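Local coordinates for protein putative RnfG subunit of electron transport complex (Thermotoga maritima, PDB 3DCZ) that probably forms part of a membrane-bound complex that couples electron transfer to ion translocation, with FMN as its cofactor, at residues A[29-34]-A[113-118]; A[80-85]-A[103-108]; A[86-91]-A[99-104]. All coordinates share one frame; numbering follows the deposited sequence.

The three contacts illustrate how one antiparallel sheet is joined along its strands and packed against helices on both faces, 22-31 and 188-206. Contacts 2 and 3 lie in the same hairpin, strands 83-90 and 98-107, with centres about 15 Å apart; they meet at C103 and F104. Contact 1 sets helix 22-31 and the turn after it on the next strand, 110-120, its centre about 12 Å from that of contact 2 and about 10 Å from that of contact 3. Along the chain both hairpin contacts are nested within the loop that contact 1 closes. The arrangement is consistent with the sheet being part of the core of an FMN-binding domain.

Contact 1. Residues A[29-34]-A[113-118]; sequences KFVLKD and LNSVRV
N114 and R117 reach from strand 110-120 to two different parts of segment 29-34, one to its carbonyl oxygens and the other to an aromatic ring. The amide of N114 divides its ND2 between V31 O, at 2.8 Å, and K33 O, a longer 3.1 Å from ND2. Both bonds are bent, each with an N-H...O angle of 142°, and in both the donor sits above the carbonyl plane. V31 O lies near the plane of the amide group, whereas K33 O is tilted from it.

The ring of F30 makes the second half of the contact. With CG anti to the backbone N (chi1 177°), the side chain swings over to the strand. F30 CB lies 3.6 Å from R117 NH2, and CG is beneath the guanidinium carbon. F30 CD1 comes closer still, 3.3 Å from R117 NH2, while F30 CE1 sits 3.6 Å from R117 NH1. The planes are only 22° apart, a stacked cation-pi pair; R117 was deposited in two conformers, and this pairing belongs to one of them. On the strand side, S115 OG comes obliquely to the CD2-CE2 side, closest to F30 CE2 at 3.2 Å, and V116 O lies near the ring plane, at the edge by CE2. CZ, at the tip, has R117 NH1 as its nearest partner.

Where the helix end packs on the sheet, strand 110-120 has a classic beta bulge: N114 and S115 both face C103, and both their side chains point toward segment 29-34. V31 fills in beside F30, its CG1 resting on the backbone between V116 and R117 and reaching R117 CB at 4.0 Å. A water offset toward the rim of the opposite face of the F30 ring accepts from S115 OG and donates to F30 O and K33 O.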
# COMPACT_ATOMS: atom_id res chain seq x y z
N LYS A 29 -6.29 9.63 -0.38
CA LYS A 29 -6.93 9.95 -1.66
C LYS A 29 -6.11 9.38 -2.82
O LYS A 29 -6.67 8.74 -3.73
CB LYS A 29 -7.07 11.47 -1.84
CG LYS A 29 -8.12 12.11 -0.97
CD LYS A 29 -8.11 13.64 -1.10
CE LYS A 29 -9.22 14.26 -0.32
NZ LYS A 29 -9.24 15.71 -0.62
N PHE A 30 -4.79 9.56 -2.77
CA PHE A 30 -3.94 9.08 -3.86
C PHE A 30 -4.06 7.57 -4.07
O PHE A 30 -4.23 7.09 -5.21
CB PHE A 30 -2.48 9.42 -3.63
CG PHE A 30 -1.59 8.87 -4.70
CD1 PHE A 30 -1.43 9.55 -5.89
CD2 PHE A 30 -0.93 7.66 -4.53
CE1 PHE A 30 -0.66 9.04 -6.87
CE2 PHE A 30 -0.19 7.11 -5.53
CZ PHE A 30 -0.01 7.83 -6.71
N VAL A 31 -4.03 6.81 -2.96
CA VAL A 31 -4.01 5.35 -3.07
C VAL A 31 -5.37 4.77 -3.48
O VAL A 31 -5.49 3.57 -3.82
CB VAL A 31 -3.44 4.66 -1.80
CG1 VAL A 31 -1.94 5.10 -1.59
CG2 VAL A 31 -4.28 4.94 -0.59
N LEU A 32 -6.38 5.64 -3.44
CA LEU A 32 -7.73 5.31 -3.91
C LEU A 32 -7.99 5.76 -5.34
O LEU A 32 -9.11 5.66 -5.81
CB LEU A 32 -8.78 5.81 -2.93
CG LEU A 32 -8.94 4.99 -1.63
CD1 LEU A 32 -9.71 5.82 -0.60
CD2 LEU A 32 -9.63 3.66 -1.89
N LYS A 33 -6.93 6.17 -6.02
CA LYS A 33 -7.00 6.35 -7.49
C LYS A 33 -6.53 5.06 -8.15
O LYS A 33 -5.53 4.41 -7.72
CB LYS A 33 -6.17 7.55 -7.94
CG LYS A 33 -6.64 8.89 -7.36
CD LYS A 33 -5.89 10.06 -7.98
CE LYS A 33 -6.40 11.39 -7.48
NZ LYS A 33 -5.55 12.52 -7.98
N ASP A 34 -7.19 4.69 -9.24
CA ASP A 34 -6.82 3.54 -10.01
C ASP A 34 -5.48 3.80 -10.70
O ASP A 34 -5.32 4.83 -11.39
CB ASP A 34 -7.92 3.28 -11.02
CG ASP A 34 -7.73 2.03 -11.82
OD1 ASP A 34 -6.67 1.80 -12.40
OD2 ASP A 34 -8.73 1.30 -11.96
N LEU A 113 -2.76 -5.39 -4.41
CA LEU A 113 -2.19 -4.10 -4.00
C LEU A 113 -2.48 -3.06 -5.08
O LEU A 113 -1.99 -3.17 -6.21
CB LEU A 113 -0.67 -4.19 -3.78
CG LEU A 113 0.02 -2.89 -3.46
CD1 LEU A 113 -0.57 -2.21 -2.18
CD2 LEU A 113 1.54 -3.10 -3.25
N ASN A 114 -3.35 -2.09 -4.76
CA ASN A 114 -3.73 -1.08 -5.74
C ASN A 114 -2.71 0.02 -5.88
O ASN A 114 -2.40 0.43 -6.99
CB ASN A 114 -5.08 -0.47 -5.36
CG ASN A 114 -5.62 0.52 -6.39
OD1 ASN A 114 -6.04 0.10 -7.48
ND2 ASN A 114 -5.65 1.85 -6.05
N SER A 115 -2.26 0.57 -4.75
CA SER A 115 -1.43 1.76 -4.76
C SER A 115 -0.77 2.00 -3.45
O SER A 115 -1.16 1.45 -2.44
CB SER A 115 -2.24 2.98 -5.19
OG SER A 115 -1.51 4.17 -5.30
N VAL A 116 0.27 2.79 -3.48
CA VAL A 116 1.13 3.05 -2.34
C VAL A 116 1.56 4.50 -2.37
O VAL A 116 1.82 5.04 -3.47
CB VAL A 116 2.45 2.19 -2.44
CG1 VAL A 116 3.36 2.46 -1.28
CG2 VAL A 116 2.12 0.73 -2.60
N ARG A 117 1.68 5.12 -1.20
CA ARG A 117 2.26 6.47 -1.08
C ARG A 117 3.10 6.49 0.18
O ARG A 117 2.57 6.26 1.26
CB ARG A 117 1.16 7.53 -1.00
CG ARG A 117 1.67 8.94 -0.70
CD ARG A 117 2.22 9.61 -1.94
NE ARG A 117 1.26 10.57 -2.49
CZ ARG A 117 1.15 10.90 -3.77
NH1 ARG A 117 1.92 10.33 -4.71
NH2 ARG A 117 0.23 11.80 -4.13
N VAL A 118 4.38 6.81 0.04
CA VAL A 118 5.29 6.90 1.16
C VAL A 118 5.27 8.35 1.58
O VAL A 118 5.51 9.24 0.75
CB VAL A 118 6.73 6.43 0.73
CG1 VAL A 118 7.64 6.46 1.93
CG2 VAL A 118 6.68 5.03 0.14
O HOH W 1 -3.03 5.55 -7.20
O HOH W 2 -8.14 -0.56 -9.35

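Contact 2. Residues A[80-85]-A[103-108]; sequences DGRNAY and CFIKTE. With ACT (acetate ion), chain D.
C103, midway along strand 98-107 in the antiparallel hairpin it forms with strand 83-90, points its CA-H at Y85 O, with C103 CA 3.2 Å from that oxygen. Its SG, meanwhile, touches the methyl of A84. F104 follows as the antiparallel hydrogen-bonded partner of Y85: each backbone N-H donates a hydrogen bond to the other's carbonyl oxygen, at 2.8 Å from Y85 N to F104 O and 2.9 Å from F104 N to Y85 O. The F104 ring turns off to helix 188-206.

I105 is paired with A84 in a non-hydrogen-bonded position, both on the face that also carries C103. I105 CG1 packs on A84 CB at 4.0 Å, and CD1 lies over one face of the R82 guanidinium. That group is held in place from its edge, because R82 NE forms a salt bridge with D80 OD1 at 2.9 Å, nearly in the guanidinium plane; OD1 also accepts from T78 OG1.

K106 continues the pairing, its N bonding almost straight (174°) to N83 O. Bends at chi2 and chi4 lead its NZ away to G110 O, and its CG and CD run alongside an acetate ion, probably from the crystallisation liquor. Oxygen O of the ion lies in the plane of the Y85 ring, taking a bond of 2.6 Å from Y85 OH and another of 3.0 Å from N83 ND2.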
# COMPACT_ATOMS: atom_id res chain seq x y z
N ASP A 80 -17.13 0.47 -8.78
CA ASP A 80 -17.54 -0.81 -9.37
C ASP A 80 -17.77 -1.96 -8.36
O ASP A 80 -17.88 -3.12 -8.73
CB ASP A 80 -16.62 -1.24 -10.52
CG ASP A 80 -15.22 -1.61 -10.08
OD1 ASP A 80 -14.91 -1.61 -8.88
OD2 ASP A 80 -14.42 -1.91 -11.00
N GLY A 81 -17.90 -1.61 -7.09
CA GLY A 81 -18.46 -2.50 -6.08
C GLY A 81 -17.49 -3.41 -5.35
O GLY A 81 -17.91 -4.35 -4.70
N ARG A 82 -16.21 -3.11 -5.46
CA ARG A 82 -15.16 -3.89 -4.79
C ARG A 82 -14.84 -3.28 -3.44
O ARG A 82 -14.86 -2.08 -3.27
CB ARG A 82 -13.89 -3.94 -5.66
CG ARG A 82 -14.08 -4.54 -7.03
CD ARG A 82 -12.78 -4.51 -7.83
NE ARG A 82 -12.46 -3.13 -8.27
CZ ARG A 82 -11.24 -2.66 -8.55
NH1 ARG A 82 -10.15 -3.42 -8.47
NH2 ARG A 82 -11.11 -1.39 -8.92
N ASN A 83 -14.50 -4.13 -2.47
CA ASN A 83 -14.08 -3.65 -1.16
C ASN A 83 -12.62 -3.30 -1.16
O ASN A 83 -11.77 -4.11 -1.52
CB ASN A 83 -14.36 -4.71 -0.08
CG ASN A 83 -15.83 -4.81 0.28
OD1 ASN A 83 -16.68 -4.14 -0.32
ND2 ASN A 83 -16.12 -5.61 1.26
N ALA A 84 -12.34 -2.09 -0.71
CA ALA A 84 -11.00 -1.55 -0.67
C ALA A 84 -10.66 -1.25 0.79
O ALA A 84 -11.54 -0.92 1.57
CB ALA A 84 -10.92 -0.31 -1.52
N TYR A 85 -9.37 -1.39 1.13
CA TYR A 85 -8.88 -1.19 2.49
C TYR A 85 -7.67 -0.30 2.39
O TYR A 85 -6.79 -0.56 1.54
CB TYR A 85 -8.50 -2.55 3.10
CG TYR A 85 -9.72 -3.40 3.24
CD1 TYR A 85 -10.53 -3.27 4.39
CD2 TYR A 85 -10.15 -4.22 2.22
CE1 TYR A 85 -11.71 -3.96 4.50
CE2 TYR A 85 -11.33 -4.94 2.35
CZ TYR A 85 -12.10 -4.80 3.50
OH TYR A 85 -13.29 -5.48 3.63
N CYS A 103 -3.27 0.92 -0.36
CA CYS A 103 -4.64 0.50 -0.61
C CYS A 103 -4.59 -0.91 -1.22
O CYS A 103 -3.90 -1.17 -2.21
CB CYS A 103 -5.35 1.44 -1.62
SG CYS A 103 -6.97 0.79 -2.13
N PHE A 104 -5.33 -1.82 -0.58
CA PHE A 104 -5.50 -3.18 -1.03
C PHE A 104 -6.96 -3.36 -1.40
O PHE A 104 -7.85 -2.88 -0.71
CB PHE A 104 -5.15 -4.19 0.07
CG PHE A 104 -3.71 -4.17 0.47
CD1 PHE A 104 -3.21 -3.24 1.39
CD2 PHE A 104 -2.83 -5.09 -0.07
CE1 PHE A 104 -1.85 -3.20 1.72
CE2 PHE A 104 -1.46 -5.09 0.31
CZ PHE A 104 -0.98 -4.12 1.21
N ILE A 105 -7.21 -4.09 -2.46
CA ILE A 105 -8.56 -4.37 -2.90
C ILE A 105 -8.81 -5.86 -2.84
O ILE A 105 -8.05 -6.67 -3.35
CB ILE A 105 -8.82 -3.81 -4.30
CG1 ILE A 105 -8.68 -2.27 -4.24
CG2 ILE A 105 -10.20 -4.24 -4.84
CD1 ILE A 105 -8.60 -1.58 -5.57
N LYS A 106 -9.95 -6.22 -2.25
CA LYS A 106 -10.30 -7.60 -2.04
C LYS A 106 -10.66 -8.23 -3.36
O LYS A 106 -11.47 -7.72 -4.14
CB LYS A 106 -11.48 -7.74 -1.07
CG LYS A 106 -11.84 -9.17 -0.75
CD LYS A 106 -10.87 -9.82 0.22
CE LYS A 106 -11.06 -11.35 0.24
NZ LYS A 106 -9.79 -12.12 0.29
N THR A 107 -10.05 -9.41 -3.55
CA THR A 107 -10.21 -10.28 -4.68
C THR A 107 -10.74 -11.65 -4.22
O THR A 107 -10.68 -12.00 -3.03
CB THR A 107 -8.85 -10.52 -5.36
OG1 THR A 107 -7.85 -10.75 -4.34
CG2 THR A 107 -8.47 -9.30 -6.17
N GLU A 108 -11.20 -12.43 -5.17
CA GLU A 108 -11.67 -13.81 -4.94
C GLU A 108 -10.94 -14.58 -3.83
O GLU A 108 -11.56 -15.00 -2.84
CB GLU A 108 -11.56 -14.59 -6.25
C ACT D . -13.82 -8.62 2.29
O ACT D . -13.80 -7.43 1.93
OXT ACT D . -14.62 -9.34 1.65
CH3 ACT D . -12.95 -9.15 3.38
O HOH W 3 -14.34 -6.85 -3.34

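Contact 3. Residues A[86-91]-A[99-104]; sequences VLSGYA and TVVACF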
# COMPACT_ATOMS: atom_id res chain seq x y z
N VAL A 86 -7.60 0.74 3.21
CA VAL A 86 -6.41 1.58 3.29
C VAL A 86 -5.86 1.46 4.69
O VAL A 86 -6.57 1.58 5.68
CB VAL A 86 -6.70 3.06 2.90
CG1 VAL A 86 -5.46 3.91 3.13
CG2 VAL A 86 -7.20 3.13 1.44
N LEU A 87 -4.57 1.19 4.75
CA LEU A 87 -3.89 1.25 6.04
C LEU A 87 -2.49 1.80 5.87
O LEU A 87 -2.10 2.20 4.78
CB LEU A 87 -3.94 -0.11 6.75
CG LEU A 87 -3.22 -1.31 6.14
CD1 LEU A 87 -3.42 -2.55 7.00
CD2 LEU A 87 -3.73 -1.60 4.71
N SER A 88 -1.78 1.90 6.99
CA SER A 88 -0.45 2.46 7.01
C SER A 88 0.52 1.46 7.65
O SER A 88 0.13 0.52 8.35
CB SER A 88 -0.51 3.77 7.81
OG SER A 88 -1.18 4.77 7.03
N GLY A 89 1.80 1.71 7.46
CA GLY A 89 2.80 0.86 8.03
C GLY A 89 4.16 1.49 8.16
O GLY A 89 4.45 2.55 7.56
N TYR A 90 4.96 0.84 8.97
CA TYR A 90 6.30 1.26 9.30
C TYR A 90 7.25 0.06 9.30
O TYR A 90 6.88 -1.02 9.74
CB TYR A 90 6.32 1.85 10.72
CG TYR A 90 7.71 2.10 11.28
CD1 TYR A 90 8.43 3.25 10.96
CD2 TYR A 90 8.33 1.14 12.08
CE1 TYR A 90 9.71 3.44 11.47
CE2 TYR A 90 9.59 1.33 12.59
CZ TYR A 90 10.28 2.46 12.28
OH TYR A 90 11.55 2.57 12.82
N ALA A 91 8.48 0.26 8.86
CA ALA A 91 9.55 -0.69 9.09
C ALA A 91 10.82 0.06 9.42
O ALA A 91 11.02 1.18 8.96
CB ALA A 91 9.77 -1.60 7.83
N THR A 99 5.96 7.12 7.09
CA THR A 99 4.87 6.18 7.09
C THR A 99 4.54 5.78 5.64
O THR A 99 4.49 6.65 4.75
CB THR A 99 3.58 6.79 7.71
OG1 THR A 99 3.85 7.12 9.08
CG2 THR A 99 2.41 5.81 7.66
N VAL A 100 4.25 4.51 5.42
CA VAL A 100 3.83 4.04 4.10
C VAL A 100 2.29 3.82 4.14
O VAL A 100 1.81 3.06 4.99
CB VAL A 100 4.46 2.67 3.74
CG1 VAL A 100 4.03 2.26 2.31
CG2 VAL A 100 5.99 2.71 3.85
N VAL A 101 1.56 4.47 3.22
CA VAL A 101 0.09 4.33 3.12
C VAL A 101 -0.15 3.44 1.90
O VAL A 101 0.55 3.57 0.88
CB VAL A 101 -0.61 5.72 2.91
CG1 VAL A 101 -2.11 5.54 2.74
CG2 VAL A 101 -0.24 6.65 4.12
N ALA A 102 -1.07 2.51 1.99
CA ALA A 102 -1.34 1.59 0.89
C ALA A 102 -2.80 1.22 0.84
O ALA A 102 -3.46 1.19 1.87
CB ALA A 102 -0.47 0.35 0.97
N CYS A 103 -3.27 0.92 -0.36
CA CYS A 103 -4.64 0.50 -0.61
C CYS A 103 -4.59 -0.91 -1.22
O CYS A 103 -3.90 -1.17 -2.21
CB CYS A 103 -5.35 1.44 -1.62
SG CYS A 103 -6.97 0.79 -2.13
N PHE A 104 -5.33 -1.82 -0.58
CA PHE A 104 -5.50 -3.18 -1.03
C PHE A 104 -6.96 -3.36 -1.40
O PHE A 104 -7.85 -2.88 -0.71
CB PHE A 104 -5.15 -4.19 0.07
CG PHE A 104 -3.71 -4.17 0.47
CD1 PHE A 104 -3.21 -3.24 1.39
CD2 PHE A 104 -2.83 -5.09 -0.07
CE1 PHE A 104 -1.85 -3.20 1.72
CE2 PHE A 104 -1.46 -5.09 0.31
CZ PHE A 104 -0.98 -4.12 1.21
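Four backbone hydrogen bonds join the strands between V86-G89 and V100-C103. L87 and A102 form a hydrogen-bonded pair, the nitrogen of each serving the carbonyl of the other, and G89 and V100 repeat the arrangement two residues on. The two bonds of the second pair differ: V100 N meets G89 O almost straight, at 178°, whereas G89 N comes to V100 O at a bent 135°. Weaker CA-H...O contacts lie between them, the shortest from S88 CA to V100 O at 3.1 Å.

Apolar contacts divide between the two faces of this antiparallel hairpin. On the face with V86, S88, V101 and C103, CG1 of V86 meets CG1 of V101 at 3.7 Å, while V86 CG2 lies 4.0 Å from C103 CB. V86 points CG1 to that neighbour because it stands anti to the backbone N (chi1 174°). V31 of helix 22-31 packs on V86, V101 and C103. On the other face, L87 CD2 comes obliquely to the F104 ring, 3.7 Å from F104 CD1, in one of the two conformers deposited for L87; from helix 188-206, M198 touches L87 and L195 touches A102.

Mixed contacts come from S88. Its CB packs on T99 CG2 at 3.6 Å, and OG rests against V101 CG2, so a hydroxyl sits among methyl groups.

Every cross-strand hydrogen bond here is made by the backbone, leaving the side chains to pack with methyls and rings: the hairpin centre is a largely apolar layer, interrupted by the hydroxyl of S88, with helix 22-31 on one face and helix 188-206 on the other.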